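Long-range contacts in O-succinylhomoserine sulfhydrylase (Mycobacterium tuberculosis, PDB 3NDN), which probably makes L-homocysteine from O-succinyl-L-homoserine and hydrogen sulfide with pyridoxal 5'-phosphate as cofactor, a step of methionine biosynthesis: residues Ala288-Glu293 with Asp401-Ile406; Asn296-Val301 with Asp408-Leu413. One frame throughout, in Å; residues are numbered along the deposited sequence.

Contact 1: Ala288-Glu293 with Asp401-Ile406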
ATOM      1  N   ALA A 288     -26.050  13.379 -14.084  1.00 31.05           N
ATOM      2  CA  ALA A 288     -26.124  14.823 -13.773  1.00 31.71           C
ATOM      3  C   ALA A 288     -27.127  15.570 -14.699  1.00 32.22           C
ATOM      4  O   ALA A 288     -27.873  16.469 -14.247  1.00 32.33           O
ATOM      5  CB  ALA A 288     -24.746  15.440 -13.848  1.00 31.55           C
ATOM      6  N   GLN A 289     -27.172  15.176 -15.978  1.00 32.00           N
ATOM      7  CA  GLN A 289     -28.144  15.739 -16.946  1.00 32.99           C
ATOM      8  C   GLN A 289     -29.578  15.503 -16.463  1.00 32.93           C
ATOM      9  O   GLN A 289     -30.408  16.413 -16.514  1.00 32.27           O
ATOM     10  CB  GLN A 289     -27.931  15.105 -18.334  1.00 33.08           C
ATOM     11  CG  GLN A 289     -28.879  15.585 -19.440  1.00 35.28           C
ATOM     12  CD  GLN A 289     -28.436  16.887 -20.088  1.00 36.55           C
ATOM     13  OE1 GLN A 289     -27.266  17.067 -20.431  1.00 35.89           O
ATOM     14  NE2 GLN A 289     -29.387  17.789 -20.298  1.00 36.94           N
ATOM     15  N   ARG A 290     -29.874  14.282 -16.003  1.00 32.90           N
ATOM     16  CA  ARG A 290     -31.209  13.950 -15.477  1.00 34.26           C
ATOM     17  C   ARG A 290     -31.558  14.733 -14.203  1.00 33.73           C
ATOM     18  O   ARG A 290     -32.700  15.156 -14.023  1.00 34.07           O
ATOM     19  CB  ARG A 290     -31.367  12.435 -15.206  1.00 34.55           C
ATOM     20  CG  ARG A 290     -31.565  11.544 -16.439  1.00 37.93           C
ATOM     21  CD  ARG A 290     -31.876  10.077 -16.045  1.00 43.64           C
ATOM     22  NE  ARG A 290     -33.040   9.993 -15.159  1.00 47.88           N
ATOM     23  CZ  ARG A 290     -33.402   8.928 -14.442  1.00 50.32           C
ATOM     24  NH1 ARG A 290     -32.706   7.797 -14.483  1.00 50.98           N
ATOM     25  NH2 ARG A 290     -34.481   8.999 -13.670  1.00 51.79           N
ATOM     26  N   ILE A 291     -30.581  14.888 -13.315  1.00 33.55           N
ATOM     27  CA  ILE A 291     -30.755  15.625 -12.047  1.00 32.96           C
ATOM     28  C   ILE A 291     -30.980  17.133 -12.292  1.00 33.41           C
ATOM     29  O   ILE A 291     -31.824  17.762 -11.633  1.00 33.97           O
ATOM     30  CB  ILE A 291     -29.569  15.315 -11.038  1.00 32.70           C
ATOM     31  CG1 ILE A 291     -29.698  13.886 -10.492  1.00 32.29           C
ATOM     32  CG2 ILE A 291     -29.535  16.312  -9.852  1.00 32.78           C
ATOM     33  CD1 ILE A 291     -28.405  13.290  -9.881  1.00 30.26           C
ATOM     34  N   ALA A 292     -30.258  17.698 -13.259  1.00 32.90           N
ATOM     35  CA  ALA A 292     -30.428  19.105 -13.639  1.00 33.19           C
ATOM     36  C   ALA A 292     -31.839  19.377 -14.167  1.00 33.75           C
ATOM     37  O   ALA A 292     -32.467  20.374 -13.797  1.00 34.08           O
ATOM     38  CB  ALA A 292     -29.387  19.505 -14.679  1.00 33.20           C
ATOM     39  N   GLU A 293     -32.340  18.467 -15.011  1.00 33.83           N
ATOM     40  CA  GLU A 293     -33.695  18.573 -15.551  1.00 34.88           C
ATOM     41  C   GLU A 293     -34.784  18.428 -14.465  1.00 35.23           C
ATOM     42  O   GLU A 293     -35.818  19.117 -14.507  1.00 35.28           O
ATOM     43  CB  GLU A 293     -33.886  17.560 -16.698  1.00 35.22           C
ATOM     44  CG  GLU A 293     -33.018  17.863 -17.931  1.00 35.06           C
ATOM     45  CD  GLU A 293     -32.938  16.706 -18.925  1.00 38.98           C
ATOM     46  OE1 GLU A 293     -33.371  15.579 -18.589  1.00 40.47           O
ATOM     47  OE2 GLU A 293     -32.419  16.923 -20.044  1.00 37.10           O
ATOM     48  N   ASP A 401     -27.512   4.844  -7.999  1.00 35.49           N
ATOM     49  CA  ASP A 401     -28.718   4.836  -8.859  1.00 36.64           C
ATOM     50  C   ASP A 401     -29.330   6.241  -8.962  1.00 35.53           C
ATOM     51  O   ASP A 401     -29.521   6.906  -7.952  1.00 34.78           O
ATOM     52  CB  ASP A 401     -29.759   3.850  -8.306  1.00 37.99           C
ATOM     53  CG  ASP A 401     -30.948   3.657  -9.240  1.00 41.22           C
ATOM     54  OD1 ASP A 401     -30.847   2.850 -10.184  1.00 45.30           O
ATOM     55  OD2 ASP A 401     -32.001   4.299  -9.022  1.00 43.87           O
ATOM     56  N   THR A 402     -29.608   6.696 -10.184  1.00 35.57           N
ATOM     57  CA  THR A 402     -30.142   8.055 -10.400  1.00 35.47           C
ATOM     58  C   THR A 402     -31.491   8.260  -9.690  1.00 35.84           C
ATOM     59  O   THR A 402     -31.776   9.340  -9.156  1.00 34.81           O
ATOM     60  CB  THR A 402     -30.248   8.409 -11.913  1.00 35.55           C
ATOM     61  OG1 THR A 402     -28.987   8.154 -12.547  1.00 36.16           O
ATOM     62  CG2 THR A 402     -30.610   9.885 -12.106  1.00 35.18           C
ATOM     63  N   ASP A 403     -32.306   7.210  -9.676  1.00 36.16           N
ATOM     64  CA  ASP A 403     -33.602   7.244  -8.995  1.00 37.10           C
ATOM     65  C   ASP A 403     -33.472   7.394  -7.474  1.00 36.08           C
ATOM     66  O   ASP A 403     -34.293   8.046  -6.845  1.00 36.13           O
ATOM     67  CB  ASP A 403     -34.409   5.974  -9.317  1.00 38.45           C
ATOM     68  CG  ASP A 403     -34.822   5.883 -10.784  1.00 41.36           C
ATOM     69  OD1 ASP A 403     -34.990   6.940 -11.450  1.00 44.16           O
ATOM     70  OD2 ASP A 403     -35.009   4.736 -11.255  1.00 46.10           O
ATOM     71  N   ASP A 404     -32.451   6.773  -6.881  1.00 35.36           N
ATOM     72  CA  ASP A 404     -32.234   6.863  -5.435  1.00 34.50           C
ATOM     73  C   ASP A 404     -31.776   8.289  -5.056  1.00 33.61           C
ATOM     74  O   ASP A 404     -32.150   8.802  -3.996  1.00 33.62           O
ATOM     75  CB  ASP A 404     -31.190   5.828  -4.946  1.00 34.82           C
ATOM     76  CG  ASP A 404     -31.685   4.364  -5.011  1.00 37.15           C
ATOM     77  OD1 ASP A 404     -32.902   4.104  -4.909  1.00 38.50           O
ATOM     78  OD2 ASP A 404     -30.829   3.450  -5.136  1.00 38.32           O
ATOM     79  N   LEU A 405     -30.970   8.915  -5.918  1.00 32.12           N
ATOM     80  CA  LEU A 405     -30.481  10.290  -5.683  1.00 31.36           C
ATOM     81  C   LEU A 405     -31.609  11.333  -5.802  1.00 31.72           C
ATOM     82  O   LEU A 405     -31.705  12.256  -4.980  1.00 31.34           O
ATOM     83  CB  LEU A 405     -29.320  10.633  -6.619  1.00 31.14           C
ATOM     84  CG  LEU A 405     -27.986   9.878  -6.405  1.00 29.83           C
ATOM     85  CD1 LEU A 405     -27.055  10.050  -7.595  1.00 30.38           C
ATOM     86  CD2 LEU A 405     -27.294  10.346  -5.109  1.00 29.69           C
ATOM     87  N   ILE A 406     -32.435  11.187  -6.832  1.00 31.62           N
ATOM     88  CA  ILE A 406     -33.615  12.058  -7.024  1.00 32.24           C
ATOM     89  C   ILE A 406     -34.594  11.980  -5.851  1.00 33.02           C
ATOM     90  O   ILE A 406     -35.074  13.012  -5.376  1.00 34.53           O
ATOM     91  CB  ILE A 406     -34.305  11.813  -8.401  1.00 32.10           C
ATOM     92  CG1 ILE A 406     -33.437  12.416  -9.514  1.00 30.88           C
ATOM     93  CG2 ILE A 406     -35.712  12.455  -8.435  1.00 32.79           C
ATOM     94  CD1 ILE A 406     -33.753  11.940 -10.928  1.00 31.33           C
TER

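Contact 2: Asn296-Val301 with Asp408-Leu413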
ATOM      1  N   ASN A 296     -34.738  21.693 -12.437  1.00 39.22           N
ATOM      2  CA  ASN A 296     -35.303  22.745 -13.296  1.00 40.20           C
ATOM      3  C   ASN A 296     -36.840  22.775 -13.263  1.00 40.60           C
ATOM      4  O   ASN A 296     -37.442  23.841 -13.327  1.00 41.11           O
ATOM      5  CB  ASN A 296     -34.791  22.573 -14.736  1.00 40.08           C
ATOM      6  CG  ASN A 296     -35.128  23.755 -15.639  1.00 41.27           C
ATOM      7  OD1 ASN A 296     -34.969  24.917 -15.266  1.00 43.13           O
ATOM      8  ND2 ASN A 296     -35.565  23.452 -16.852  1.00 41.76           N
ATOM      9  N   GLY A 297     -37.462  21.602 -13.132  1.00 40.68           N
ATOM     10  CA  GLY A 297     -38.917  21.502 -13.080  1.00 40.95           C
ATOM     11  C   GLY A 297     -39.563  21.510 -11.699  1.00 41.37           C
ATOM     12  O   GLY A 297     -40.785  21.397 -11.595  1.00 41.41           O
ATOM     13  N   HIS A 298     -38.757  21.647 -10.646  1.00 40.69           N
ATOM     14  CA  HIS A 298     -39.245  21.553  -9.263  1.00 40.96           C
ATOM     15  C   HIS A 298     -39.741  22.909  -8.726  1.00 41.45           C
ATOM     16  O   HIS A 298     -39.077  23.936  -8.951  1.00 41.31           O
ATOM     17  CB  HIS A 298     -38.124  21.002  -8.365  1.00 40.35           C
ATOM     18  CG  HIS A 298     -38.604  20.452  -7.057  1.00 40.78           C
ATOM     19  ND1 HIS A 298     -38.867  21.246  -5.963  1.00 41.14           N
ATOM     20  CD2 HIS A 298     -38.874  19.181  -6.671  1.00 42.15           C
ATOM     21  CE1 HIS A 298     -39.276  20.491  -4.958  1.00 42.84           C
ATOM     22  NE2 HIS A 298     -39.287  19.233  -5.361  1.00 42.39           N
ATOM     23  N   PRO A 299     -40.894  22.926  -8.001  1.00 41.84           N
ATOM     24  CA  PRO A 299     -41.469  24.207  -7.548  1.00 42.78           C
ATOM     25  C   PRO A 299     -40.646  24.965  -6.500  1.00 42.95           C
ATOM     26  O   PRO A 299     -40.809  26.178  -6.376  1.00 43.39           O
ATOM     27  CB  PRO A 299     -42.839  23.812  -6.953  1.00 42.97           C
ATOM     28  CG  PRO A 299     -43.108  22.438  -7.417  1.00 42.74           C
ATOM     29  CD  PRO A 299     -41.761  21.789  -7.629  1.00 42.10           C
ATOM     30  N   SER A 300     -39.787  24.264  -5.757  1.00 42.74           N
ATOM     31  CA  SER A 300     -38.934  24.903  -4.734  1.00 42.85           C
ATOM     32  C   SER A 300     -37.688  25.595  -5.303  1.00 41.91           C
ATOM     33  O   SER A 300     -36.952  26.270  -4.566  1.00 41.94           O
ATOM     34  CB  SER A 300     -38.494  23.879  -3.676  1.00 43.08           C
ATOM     35  OG  SER A 300     -39.597  23.389  -2.937  1.00 45.36           O
ATOM     36  N   VAL A 301     -37.461  25.435  -6.608  1.00 40.75           N
ATOM     37  CA  VAL A 301     -36.219  25.867  -7.248  1.00 39.87           C
ATOM     38  C   VAL A 301     -36.401  27.129  -8.118  1.00 39.14           C
ATOM     39  O   VAL A 301     -37.217  27.128  -9.034  1.00 39.68           O
ATOM     40  CB  VAL A 301     -35.617  24.687  -8.080  1.00 39.28           C
ATOM     41  CG1 VAL A 301     -34.348  25.096  -8.813  1.00 39.18           C
ATOM     42  CG2 VAL A 301     -35.349  23.468  -7.172  1.00 38.83           C
ATOM     43  N   ASP A 408     -33.793  11.226  -2.714  1.00 33.96           N
ATOM     44  CA  ASP A 408     -33.146  11.908  -1.577  1.00 34.60           C
ATOM     45  C   ASP A 408     -33.239  13.433  -1.693  1.00 34.67           C
ATOM     46  O   ASP A 408     -33.474  14.123  -0.701  1.00 35.20           O
ATOM     47  CB  ASP A 408     -31.659  11.465  -1.445  1.00 34.32           C
ATOM     48  CG  ASP A 408     -31.034  11.814  -0.073  1.00 35.68           C
ATOM     49  OD1 ASP A 408     -31.730  11.729   0.968  1.00 35.78           O
ATOM     50  OD2 ASP A 408     -29.816  12.135  -0.026  1.00 34.51           O
ATOM     51  N   ILE A 409     -33.049  13.954  -2.903  1.00 34.23           N
ATOM     52  CA  ILE A 409     -33.155  15.397  -3.150  1.00 34.51           C
ATOM     53  C   ILE A 409     -34.619  15.882  -2.968  1.00 35.53           C
ATOM     54  O   ILE A 409     -34.859  16.893  -2.315  1.00 35.03           O
ATOM     55  CB  ILE A 409     -32.605  15.771  -4.552  1.00 33.98           C
ATOM     56  CG1 ILE A 409     -31.100  15.447  -4.650  1.00 33.81           C
ATOM     57  CG2 ILE A 409     -32.843  17.255  -4.881  1.00 35.11           C
ATOM     58  CD1 ILE A 409     -30.556  15.504  -6.107  1.00 35.19           C
ATOM     59  N   ASP A 410     -35.578  15.137  -3.513  1.00 36.22           N
ATOM     60  CA  ASP A 410     -37.008  15.507  -3.405  1.00 38.39           C
ATOM     61  C   ASP A 410     -37.515  15.529  -1.954  1.00 39.63           C
ATOM     62  O   ASP A 410     -38.295  16.416  -1.574  1.00 40.27           O
ATOM     63  CB  ASP A 410     -37.877  14.579  -4.271  1.00 38.59           C
ATOM     64  CG  ASP A 410     -39.288  15.153  -4.543  1.00 41.31           C
ATOM     65  OD1 ASP A 410     -39.415  16.303  -5.008  1.00 40.89           O
ATOM     66  OD2 ASP A 410     -40.272  14.433  -4.306  1.00 44.45           O
ATOM     67  N   ARG A 411     -37.080  14.563  -1.147  1.00 40.42           N
ATOM     68  CA  ARG A 411     -37.431  14.541   0.272  1.00 41.89           C
ATOM     69  C   ARG A 411     -36.808  15.737   1.001  1.00 42.04           C
ATOM     70  O   ARG A 411     -37.469  16.377   1.823  1.00 41.89           O
ATOM     71  CB  ARG A 411     -37.039  13.208   0.930  1.00 42.43           C
ATOM     72  CG  ARG A 411     -37.857  12.018   0.423  1.00 45.35           C
ATOM     73  CD  ARG A 411     -37.812  10.822   1.374  1.00 50.49           C
ATOM     74  NE  ARG A 411     -36.669   9.950   1.104  1.00 53.30           N
ATOM     75  CZ  ARG A 411     -36.693   8.892   0.290  1.00 54.33           C
ATOM     76  NH1 ARG A 411     -37.812   8.556  -0.352  1.00 54.23           N
ATOM     77  NH2 ARG A 411     -35.590   8.167   0.117  1.00 53.60           N
ATOM     78  N   ALA A 412     -35.549  16.039   0.681  1.00 41.75           N
ATOM     79  CA  ALA A 412     -34.827  17.159   1.309  1.00 42.33           C
ATOM     80  C   ALA A 412     -35.445  18.531   0.986  1.00 42.92           C
ATOM     81  O   ALA A 412     -35.422  19.435   1.825  1.00 42.70           O
ATOM     82  CB  ALA A 412     -33.333  17.122   0.938  1.00 41.61           C
ATOM     83  N   LEU A 413     -35.998  18.675  -0.219  1.00 43.71           N
ATOM     84  CA  LEU A 413     -36.661  19.925  -0.651  1.00 45.17           C
ATOM     85  C   LEU A 413     -38.102  20.063  -0.141  1.00 47.17           C
ATOM     86  O   LEU A 413     -38.620  21.177   0.009  1.00 47.51           O
ATOM     87  CB  LEU A 413     -36.671  20.035  -2.189  1.00 44.25           C
ATOM     88  CG  LEU A 413     -35.372  20.331  -2.947  1.00 42.79           C
ATOM     89  CD1 LEU A 413     -35.533  20.038  -4.436  1.00 40.16           C
ATOM     90  CD2 LEU A 413     -34.934  21.772  -2.714  1.00 40.16           C
TER

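Contact 1: Ala288-Glu293 with Asp401-Ile406
In the C-terminal domain of this fold-type I PLP enzyme, the long helix 277-296 packs beside the last helix, 402-413, and Arg290 and Ile291 meet the first turn of that helix. The two run in roughly the same direction. Their short segments are inclined by 32° and their axes come within 10.5 Å. Arg290 lies over Thr402 and reaches Asp403. Its chain bends at chi3, which lays the guanidinium flat above the Thr402 methyl. Thr402 CG2 sits over the centre of that face, 3.8 Å from Arg290 CZ. The edge of the same group serves the salt bridge. Arg290 NH2 donates to Asp403 OD1 at 3.1 Å, with an N-H...O angle of 159°. The oxygen lies close to the guanidinium plane and is met nearly along its C-O axis, while the carboxylate plane is turned 71° from the guanidinium. Thr402 OG1 is hydrogen-bonded to Ser287 OG of the same long helix. Ile291 forms the apolar layer. Its CG1 lies 4.1 Å from Ile406 CG1, where the two side chains pass in opposite directions. Its CD1 meets Leu405 CD1 at 4.2 Å. Asp401 caps the start of helix 402-413 through OD2, with weak bonds from the backbone N of Asp403 and of Asp404. The charged pair is a salt bridge made through one hydrogen bond on the exposed side of a hydrophobic seam, and the methyl beneath the guanidinium probably helps to hold its tilt.

Contact 2: Asn296-Val301 with Asp408-Leu413
Residues His298 to Val301 form a type I beta turn, closed by Val301 N to His298 O at 3.2 Å, and the turn faces the last turn of helix 402-413. His298 and Leu413 carry most of the contact. The imidazole lies flat against the leucine: Leu413 CD1 stands over the ring centre, 3.8 Å from the centroid and almost on the ring normal, a CH-pi contact. Leu413 CB adds a second touch, 3.8 Å from His298 CE1. Pro299 CD covers the opposite face, nearer the rim. The edge of the ring is polar. His298 NE2 donates to Asp410 OD1 at 3.0 Å, with the oxygen in the ring plane but the N-H...O angle bent to 135°. The carboxylate is turned 78° from the ring. With CG anti to the backbone N (chi1 -163°), Asp410 swings its carboxylate round to the histidine. The turn joins helix 277-296 to the edge strand 301-305 of the smaller sheet, so the contact sets this connection against the C-terminal helix of the domain. The other ring nitrogen looks back into the turn: His298 ND1 accepts from Ser300 N at 3.2 Å, tilted from the ring plane. Both nitrogens are thus engaged, which should restrain the ring's rotation. The carboxylate probably polarises the imidazole, and the Ser300 N-H at ND1 is consistent with a neutral ring protonated at NE2. Beyond the ring, Val301 CG2 approaches Leu413 CD1 at 4.4 Å, and Ser300 CB lies 4.2 Å from Leu413 CD2. Leu413 also packs on Leu295, and its carbonyl oxygen accepts from Arg343 NH2.

In the fold
Contacts 1 and 2 share helix 402-413, and their centres lie about 11 Å apart. Contact 1 uses its start and contact 2 its end. Their partners also follow in chain order, first helix 277-296 and then the turn that leaves it. Ile291 CG2 packs on Ile409 CD1 at 4.0 Å, so the two helices also touch between the contacts. Their centres lie about 24 and 30 Å from the centre of the chain. Neither contains Lys227, the position expected to carry the covalently bound PLP; both lie on the outer part of the C-terminal domain. At the contact 1 end, Asp401 N and Asp404 OD2 are hydrogen-bonded to Thr29 OG1 of the second subunit.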